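PDB 3L1W: Endonuclease/exonuclease/phosphatase domain-containing protein from Enterococcus faecalis, which is of unestablished function but belongs to the endonuclease/exonuclease/phosphatase family and may act as a 3'-5' RNA exonuclease. Local coordinates for residues F126-V131 and P160-G165; L178-F183 and Y216-G221. All blocks are in the same frame, centred on the assembly; numbering follows the deposited sequence.

Both contacts hold strand 161-164 or its immediate neighbour in one mixed sheet: contact 1 pairs it with strand 126-132, and contact 2 brings helix 174-179 and the residues that follow it onto strand 215-220, which borders it on its other edge. Contact 1 is core, a ladder of parallel backbone bonds with apolar side chains on both faces. Contact 2 is partly buried and relies on side chains, a methyl over a tyrosine ring and one amide-hydroxyl bond, with lysines at its outer side. The two meet where Thr161 N lies 2.8 Å from Lys220 O, a probable hydrogen bond, and where Thr161 packs on Phe183.

Contact 1: F126-V131 and P160-G165; sequences FLVINV and PTLLMG
The Phe126 ring meets CD1 of Leu162 obliquely, with CE2 4.0 Å from that methyl; beyond the pair, Trp222 meets the ring edge-to-face and Leu38 and Met1 touch the side chain. The setting is a parallel strand pair in one of the two sheets of the DNase I-like sandwich, joined by a right-handed crossover through helices 138-151 and 153-158. Five backbone bonds run in regular alternation, from Leu127 N to Pro160 O, through Leu162 N to Leu127 O, Ile129 N to Leu162 O and Met164 N to Ile129 O, to Val131 N on Met164 O. Val131 N to Met164 O is short, 2.7 Å, and its donor is tilted 30° from the carbonyl plane, where the chain is about to turn at Gly165.

Val128, Leu162, Asn130 and selenomethionine Met164 share one face; Val128, Asn130 and Met164 touch Cys40 of strand 38-44 in the other sheet, and Leu162 packs on Val219. Here Asn130 is gripped at both ends of its amide, ND2 by Ile41 O and OD1 by Gln42 NE2, so the rotation of its amide is fixed and the two sheets are tied together. Leu127, Ile129, Thr161 and Leu163 lie on the opposite face, where helix 153-158 packs on Leu127 and Ile129. Thr161 lies alongside Leu127, its OG1 bonded to Tyr159 O, while its CG2 is 3.9 Å from Ile129 CD1. In Leu163, CG anti to the backbone N (chi1 177°) and a chi2 of 70° together bring CD1 to strand 126-132. There Leu163 CD1 sits 3.9 Å from Ile129 CG2 and is pressed to 3.4 Å from Val131 CG2, tighter than usual carbon contact.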
ATOM      1  N   PHE A 126      26.062  -1.213  -2.264  1.00 20.06           N
ATOM      2  CA  PHE A 126      25.610  -0.112  -1.421  1.00 20.80           C
ATOM      3  C   PHE A 126      25.525  -0.564   0.032  1.00 21.50           C
ATOM      4  O   PHE A 126      25.389  -1.760   0.319  1.00 22.22           O
ATOM      5  CB  PHE A 126      24.270   0.453  -1.896  1.00 20.55           C
ATOM      6  CG  PHE A 126      23.129  -0.525  -1.819  1.00 17.44           C
ATOM      7  CD1 PHE A 126      22.912  -1.439  -2.844  1.00 23.51           C
ATOM      8  CD2 PHE A 126      22.266  -0.526  -0.734  1.00 19.39           C
ATOM      9  CE1 PHE A 126      21.856  -2.338  -2.781  1.00 24.51           C
ATOM     10  CE2 PHE A 126      21.205  -1.417  -0.660  1.00 18.87           C
ATOM     11  CZ  PHE A 126      21.000  -2.333  -1.688  1.00 19.99           C
ATOM     12  N   LEU A 127      25.611   0.402   0.940  1.00 17.39           N
ATOM     13  CA  LEU A 127      25.600   0.123   2.370  1.00 16.33           C
ATOM     14  C   LEU A 127      24.237   0.416   2.989  1.00 18.79           C
ATOM     15  O   LEU A 127      23.642   1.468   2.727  1.00 19.35           O
ATOM     16  CB  LEU A 127      26.674   0.972   3.064  1.00 17.77           C
ATOM     17  CG  LEU A 127      26.766   0.872   4.582  1.00 17.63           C
ATOM     18  CD1 LEU A 127      27.154  -0.531   5.011  1.00 19.63           C
ATOM     19  CD2 LEU A 127      27.783   1.887   5.102  1.00 18.68           C
ATOM     20  N   VAL A 128      23.740  -0.521   3.799  1.00 15.42           N
ATOM     21  CA  VAL A 128      22.525  -0.289   4.596  1.00 14.68           C
ATOM     22  C   VAL A 128      22.885  -0.311   6.082  1.00 17.57           C
ATOM     23  O   VAL A 128      23.545  -1.241   6.545  1.00 17.24           O
ATOM     24  CB  VAL A 128      21.473  -1.366   4.330  1.00 14.39           C
ATOM     25  CG1 VAL A 128      20.259  -1.173   5.253  1.00 16.83           C
ATOM     26  CG2 VAL A 128      21.047  -1.352   2.864  1.00 18.31           C
ATOM     27  N   ILE A 129      22.460   0.712   6.825  1.00 15.77           N
ATOM     28  CA  ILE A 129      22.723   0.785   8.261  1.00 14.75           C
ATOM     29  C   ILE A 129      21.388   0.885   8.990  1.00 14.25           C
ATOM     30  O   ILE A 129      20.637   1.824   8.775  1.00 15.95           O
ATOM     31  CB  ILE A 129      23.565   2.028   8.631  1.00 16.71           C
ATOM     32  CG1 ILE A 129      24.867   2.078   7.812  1.00 17.67           C
ATOM     33  CG2 ILE A 129      23.866   2.039  10.124  1.00 16.84           C
ATOM     34  CD1 ILE A 129      25.636   3.401   7.956  1.00 18.75           C
ATOM     35  N   ASN A 130      21.107  -0.098   9.840  1.00 13.63           N
ATOM     36  CA  ASN A 130      19.868  -0.159  10.615  1.00 13.54           C
ATOM     37  C   ASN A 130      20.079   0.574  11.932  1.00 15.43           C
ATOM     38  O   ASN A 130      20.882   0.145  12.762  1.00 16.10           O
ATOM     39  CB  ASN A 130      19.492  -1.620  10.873  1.00 14.72           C
ATOM     40  CG  ASN A 130      18.113  -1.774  11.494  1.00 16.81           C
ATOM     41  OD1 ASN A 130      17.583  -0.839  12.088  1.00 16.94           O
ATOM     42  ND2 ASN A 130      17.536  -2.966  11.367  1.00 17.59           N
ATOM     43  N   VAL A 131      19.359   1.682  12.098  1.00 15.58           N
ATOM     44  CA  VAL A 131      19.485   2.577  13.242  1.00 17.37           C
ATOM     45  C   VAL A 131      18.418   2.334  14.318  1.00 14.01           C
ATOM     46  O   VAL A 131      17.233   2.290  14.011  1.00 15.30           O
ATOM     47  CB  VAL A 131      19.309   4.040  12.757  1.00 14.82           C
ATOM     48  CG1 VAL A 131      19.300   5.001  13.932  1.00 18.10           C
ATOM     49  CG2 VAL A 131      20.421   4.408  11.756  1.00 19.27           C
ATOM     50  N   PRO A 160      27.364   4.382  -1.792  1.00 22.81           N
ATOM     51  CA  PRO A 160      26.047   4.980  -1.569  1.00 23.16           C
ATOM     52  C   PRO A 160      25.461   4.308  -0.339  1.00 23.28           C
ATOM     53  O   PRO A 160      25.588   3.089  -0.212  1.00 19.39           O
ATOM     54  CB  PRO A 160      25.250   4.556  -2.805  1.00 26.19           C
ATOM     55  CG  PRO A 160      26.277   4.221  -3.832  1.00 26.25           C
ATOM     56  CD  PRO A 160      27.443   3.667  -3.076  1.00 26.23           C
ATOM     57  N   THR A 161      24.845   5.077   0.551  1.00 17.38           N
ATOM     58  CA  THR A 161      24.463   4.541   1.856  1.00 19.22           C
ATOM     59  C   THR A 161      23.029   4.897   2.208  1.00 17.58           C
ATOM     60  O   THR A 161      22.583   6.022   1.938  1.00 19.33           O
ATOM     61  CB  THR A 161      25.407   5.065   2.963  1.00 19.53           C
ATOM     62  OG1 THR A 161      26.740   4.596   2.713  1.00 20.61           O
ATOM     63  CG2 THR A 161      24.958   4.565   4.331  1.00 16.17           C
ATOM     64  N   LEU A 162      22.312   3.925   2.783  1.00 15.58           N
ATOM     65  CA  LEU A 162      20.955   4.113   3.296  1.00 15.74           C
ATOM     66  C   LEU A 162      21.032   3.972   4.813  1.00 13.74           C
ATOM     67  O   LEU A 162      21.341   2.893   5.334  1.00 17.55           O
ATOM     68  CB  LEU A 162      19.993   3.058   2.730  1.00 16.85           C
ATOM     69  CG  LEU A 162      19.886   3.006   1.203  1.00 21.16           C
ATOM     70  CD1 LEU A 162      19.170   1.732   0.738  1.00 16.65           C
ATOM     71  CD2 LEU A 162      19.189   4.251   0.680  1.00 18.75           C
ATOM     72  N   LEU A 163      20.795   5.076   5.508  1.00 15.53           N
ATOM     73  CA  LEU A 163      20.854   5.119   6.962  1.00 13.78           C
ATOM     74  C   LEU A 163      19.411   5.164   7.445  1.00 17.17           C
ATOM     75  O   LEU A 163      18.743   6.193   7.319  1.00 16.35           O
ATOM     76  CB  LEU A 163      21.617   6.376   7.405  1.00 15.17           C
ATOM     77  CG  LEU A 163      21.756   6.667   8.902  1.00 15.87           C
ATOM     78  CD1 LEU A 163      22.690   5.666   9.583  1.00 21.06           C
ATOM     79  CD2 LEU A 163      22.267   8.102   9.132  1.00 18.14           C
HETATM   80  N   MSE A 164      18.919   4.045   7.974  1.00 15.54           N
HETATM   81  CA  MSE A 164      17.474   3.872   8.146  1.00 15.03           C
HETATM   82  C   MSE A 164      17.132   3.376   9.524  1.00 15.38           C
HETATM   83  O   MSE A 164      17.748   2.445  10.021  1.00 18.37           O
HETATM   84  CB  MSE A 164      16.950   2.824   7.158  1.00 16.19           C
HETATM   85  CG  MSE A 164      17.551   2.912   5.787  1.00 16.30           C
HETATM   86 SE   MSE A 164      16.916   1.464   4.640  0.70 23.05          SE
HETATM   87  CE  MSE A 164      15.091   2.039   4.486  1.00 18.07           C
ATOM     88  N   GLY A 165      16.119   3.964  10.135  1.00 14.69           N
ATOM     89  CA  GLY A 165      15.614   3.386  11.361  1.00 12.80           C
ATOM     90  C   GLY A 165      14.959   4.367  12.305  1.00 14.47           C
ATOM     91  O   GLY A 165      14.506   5.445  11.920  1.00 16.62           O
TER

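Contact 2: L178-F183 and Y216-G221. With SO4 (sulfate ion), chain J.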
ATOM      1  N   LEU A 178      23.940  16.474  12.816  1.00 21.18           N
ATOM      2  CA  LEU A 178      25.157  15.712  12.561  1.00 22.41           C
ATOM      3  C   LEU A 178      24.990  14.839  11.321  1.00 22.99           C
ATOM      4  O   LEU A 178      25.845  14.804  10.426  1.00 21.50           O
ATOM      5  CB  LEU A 178      25.499  14.837  13.769  1.00 22.79           C
ATOM      6  CG  LEU A 178      26.696  13.900  13.606  1.00 24.96           C
ATOM      7  CD1 LEU A 178      27.958  14.700  13.353  1.00 29.41           C
ATOM      8  CD2 LEU A 178      26.850  13.027  14.839  1.00 27.67           C
ATOM      9  N   VAL A 179      23.888  14.111  11.287  1.00 18.09           N
ATOM     10  CA  VAL A 179      23.594  13.229  10.165  1.00 17.25           C
ATOM     11  C   VAL A 179      23.526  14.005   8.836  1.00 20.68           C
ATOM     12  O   VAL A 179      24.006  13.537   7.810  1.00 19.76           O
ATOM     13  CB  VAL A 179      22.302  12.437  10.442  1.00 19.33           C
ATOM     14  CG1 VAL A 179      21.773  11.778   9.176  1.00 18.56           C
ATOM     15  CG2 VAL A 179      22.553  11.409  11.553  1.00 18.24           C
ATOM     16  N   GLN A 180      22.981  15.214   8.877  1.00 22.47           N
ATOM     17  CA  GLN A 180      22.759  15.990   7.663  1.00 22.40           C
ATOM     18  C   GLN A 180      24.027  16.600   7.054  1.00 23.93           C
ATOM     19  O   GLN A 180      23.995  17.138   5.939  1.00 24.17           O
ATOM     20  CB  GLN A 180      21.669  17.040   7.904  1.00 19.09           C
ATOM     21  CG  GLN A 180      20.298  16.383   8.086  1.00 20.39           C
ATOM     22  CD  GLN A 180      19.242  17.334   8.609  1.00 24.59           C
ATOM     23  OE1 GLN A 180      19.395  18.561   8.533  1.00 27.38           O
ATOM     24  NE2 GLN A 180      18.153  16.773   9.146  1.00 21.16           N
ATOM     25  N   LYS A 181      25.145  16.504   7.767  1.00 20.52           N
ATOM     26  CA  LYS A 181      26.432  16.863   7.178  1.00 21.33           C
ATOM     27  C   LYS A 181      26.726  15.966   5.970  1.00 26.73           C
ATOM     28  O   LYS A 181      27.345  16.407   5.005  1.00 29.33           O
ATOM     29  CB  LYS A 181      27.557  16.736   8.212  1.00 26.16           C
ATOM     30  CG  LYS A 181      27.398  17.619   9.443  1.00 32.49           C
ATOM     31  CD  LYS A 181      27.817  19.043   9.167  1.00 47.87           C
ATOM     32  CE  LYS A 181      28.012  19.815  10.466  1.00 58.25           C
ATOM     33  NZ  LYS A 181      28.861  21.026  10.271  1.00 63.57           N
ATOM     34  N   LYS A 182      26.280  14.708   6.023  1.00 22.76           N
ATOM     35  CA  LYS A 182      26.580  13.748   4.958  1.00 26.01           C
ATOM     36  C   LYS A 182      25.354  13.167   4.243  1.00 25.83           C
ATOM     37  O   LYS A 182      25.472  12.681   3.119  1.00 27.58           O
ATOM     38  CB  LYS A 182      27.448  12.598   5.487  1.00 23.59           C
ATOM     39  CG  LYS A 182      28.865  13.010   5.881  1.00 27.83           C
ATOM     40  CD  LYS A 182      29.645  11.835   6.450  1.00 30.51           C
ATOM     41  CE  LYS A 182      30.986  12.284   7.035  1.00 31.99           C
ATOM     42  NZ  LYS A 182      31.906  12.799   5.989  1.00 36.27           N
ATOM     43  N   PHE A 183      24.193  13.207   4.895  1.00 19.52           N
ATOM     44  CA  PHE A 183      22.984  12.565   4.370  1.00 18.81           C
ATOM     45  C   PHE A 183      21.860  13.559   4.164  1.00 22.15           C
ATOM     46  O   PHE A 183      21.850  14.637   4.764  1.00 23.74           O
ATOM     47  CB  PHE A 183      22.467  11.495   5.352  1.00 18.69           C
ATOM     48  CG  PHE A 183      23.385  10.317   5.515  1.00 18.29           C
ATOM     49  CD1 PHE A 183      23.182   9.158   4.780  1.00 19.64           C
ATOM     50  CD2 PHE A 183      24.450  10.367   6.405  1.00 18.73           C
ATOM     51  CE1 PHE A 183      24.030   8.071   4.924  1.00 19.72           C
ATOM     52  CE2 PHE A 183      25.295   9.279   6.557  1.00 17.84           C
ATOM     53  CZ  PHE A 183      25.080   8.136   5.816  1.00 20.74           C
ATOM     54  N   TYR A 216      13.248   7.529  10.280  1.00 14.13           N
ATOM     55  CA  TYR A 216      13.828   8.249   9.150  1.00 14.94           C
ATOM     56  C   TYR A 216      14.497   7.325   8.150  1.00 13.32           C
ATOM     57  O   TYR A 216      15.022   6.265   8.510  1.00 15.95           O
ATOM     58  CB  TYR A 216      14.880   9.254   9.638  1.00 14.17           C
ATOM     59  CG  TYR A 216      14.295  10.378  10.452  1.00 15.70           C
ATOM     60  CD1 TYR A 216      14.046  11.620   9.878  1.00 19.45           C
ATOM     61  CD2 TYR A 216      13.962  10.190  11.785  1.00 17.18           C
ATOM     62  CE1 TYR A 216      13.487  12.649  10.621  1.00 18.56           C
ATOM     63  CE2 TYR A 216      13.392  11.203  12.528  1.00 16.33           C
ATOM     64  CZ  TYR A 216      13.164  12.427  11.945  1.00 16.43           C
ATOM     65  OH  TYR A 216      12.609  13.434  12.691  1.00 16.23           O
ATOM     66  N   ILE A 217      14.484   7.751   6.891  1.00 13.43           N
ATOM     67  CA  ILE A 217      15.300   7.134   5.864  1.00 13.75           C
ATOM     68  C   ILE A 217      16.205   8.221   5.308  1.00 14.72           C
ATOM     69  O   ILE A 217      15.761   9.101   4.568  1.00 16.27           O
ATOM     70  CB  ILE A 217      14.444   6.495   4.749  1.00 16.00           C
ATOM     71  CG1 ILE A 217      13.601   5.354   5.321  1.00 16.81           C
ATOM     72  CG2 ILE A 217      15.327   5.994   3.605  1.00 16.20           C
ATOM     73  CD1 ILE A 217      12.689   4.682   4.261  1.00 16.58           C
ATOM     74  N   TYR A 218      17.474   8.164   5.701  1.00 15.81           N
ATOM     75  CA  TYR A 218      18.478   9.123   5.244  1.00 13.10           C
ATOM     76  C   TYR A 218      19.278   8.512   4.102  1.00 16.72           C
ATOM     77  O   TYR A 218      19.628   7.325   4.141  1.00 17.85           O
ATOM     78  CB  TYR A 218      19.420   9.506   6.398  1.00 12.84           C
ATOM     79  CG  TYR A 218      18.928  10.663   7.242  1.00 15.92           C
ATOM     80  CD1 TYR A 218      19.087  11.970   6.807  1.00 16.32           C
ATOM     81  CD2 TYR A 218      18.337  10.449   8.487  1.00 16.93           C
ATOM     82  CE1 TYR A 218      18.652  13.043   7.573  1.00 21.14           C
ATOM     83  CE2 TYR A 218      17.898  11.516   9.272  1.00 15.49           C
ATOM     84  CZ  TYR A 218      18.062  12.811   8.804  1.00 18.33           C
ATOM     85  OH  TYR A 218      17.644  13.880   9.558  1.00 18.56           O
ATOM     86  N   VAL A 219      19.581   9.318   3.092  1.00 15.39           N
ATOM     87  CA  VAL A 219      20.260   8.802   1.912  1.00 15.50           C
ATOM     88  C   VAL A 219      21.530   9.566   1.575  1.00 18.66           C
ATOM     89  O   VAL A 219      21.626  10.778   1.791  1.00 20.19           O
ATOM     90  CB  VAL A 219      19.317   8.781   0.682  1.00 18.61           C
ATOM     91  CG1 VAL A 219      18.081   7.923   0.970  1.00 19.00           C
ATOM     92  CG2 VAL A 219      18.907  10.189   0.286  1.00 18.42           C
ATOM     93  N   LYS A 220      22.510   8.833   1.060  1.00 17.86           N
ATOM     94  CA  LYS A 220      23.712   9.426   0.484  1.00 19.14           C
ATOM     95  C   LYS A 220      24.023   8.677  -0.800  1.00 23.21           C
ATOM     96  O   LYS A 220      24.230   7.464  -0.781  1.00 22.90           O
ATOM     97  CB  LYS A 220      24.900   9.341   1.449  1.00 22.49           C
ATOM     98  CG  LYS A 220      26.265   9.649   0.807  1.00 27.85           C
ATOM     99  CD  LYS A 220      27.385   9.126   1.680  1.00 29.73           C
ATOM    100  CE  LYS A 220      28.722   9.083   0.954  1.00 38.71           C
ATOM    101  NZ  LYS A 220      28.817   7.931   0.014  1.00 32.37           N
ATOM    102  N   GLY A 221      24.023   9.397  -1.917  1.00 23.76           N
ATOM    103  CA  GLY A 221      24.331   8.804  -3.209  1.00 25.46           C
ATOM    104  C   GLY A 221      23.137   8.173  -3.903  1.00 21.93           C
ATOM    105  O   GLY A 221      23.296   7.249  -4.705  1.00 26.12           O
TER
HETATM  106  S   SO4 J 261      34.481  13.748   8.083  0.50 54.87           S
HETATM  107  O1  SO4 J 261      33.901  12.840   9.068  0.50 50.46           O
HETATM  108  O2  SO4 J 261      34.647  13.059   6.806  0.50 45.36           O
HETATM  109  O3  SO4 J 261      33.599  14.900   7.914  0.50 56.86           O
HETATM  110  O4  SO4 J 261      35.783  14.212   8.552  0.50 58.16           O
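Val179 lays its CG1 methyl over the centre of the Tyr218 ring, a CH-pi contact 3.5 Å from the centroid and 7° off the normal. With CG1 anti to the backbone N (chi1 166°), the valine brings this branch from the helix onto the ring face. Gln180, extended beyond CG, reaches the phenol end: NE2 donates to Tyr218 OH at 3.0 Å, nearly straight (168°), with the hydroxyl in the amide plane. The same hydroxyl is bonded to ND1 of His176, so two side chains four residues apart in the chain hold the phenol oxygen.

Phe183 CB packs 3.7 Å from Tyr218 CD1, and its ring leans obliquely on the backbone of Val219 and on Lys220 CB. Val179 O, in plane at the edge of that ring, accepts from both Lys182 N and Phe183 N. On the outer side Lys182 NZ binds O2 of a sulfate, probably from the crystallisation liquor, that is also held by His153 NE2, while Lys220 NZ turns to Ile156 O and Tyr159 O. The whole joins helix 174-179 and the residues that follow it to strand 215-220; Val179 also packs on Met145 of helix 138-151 and on Leu163, and Phe183 on Thr161, of strand 161-164.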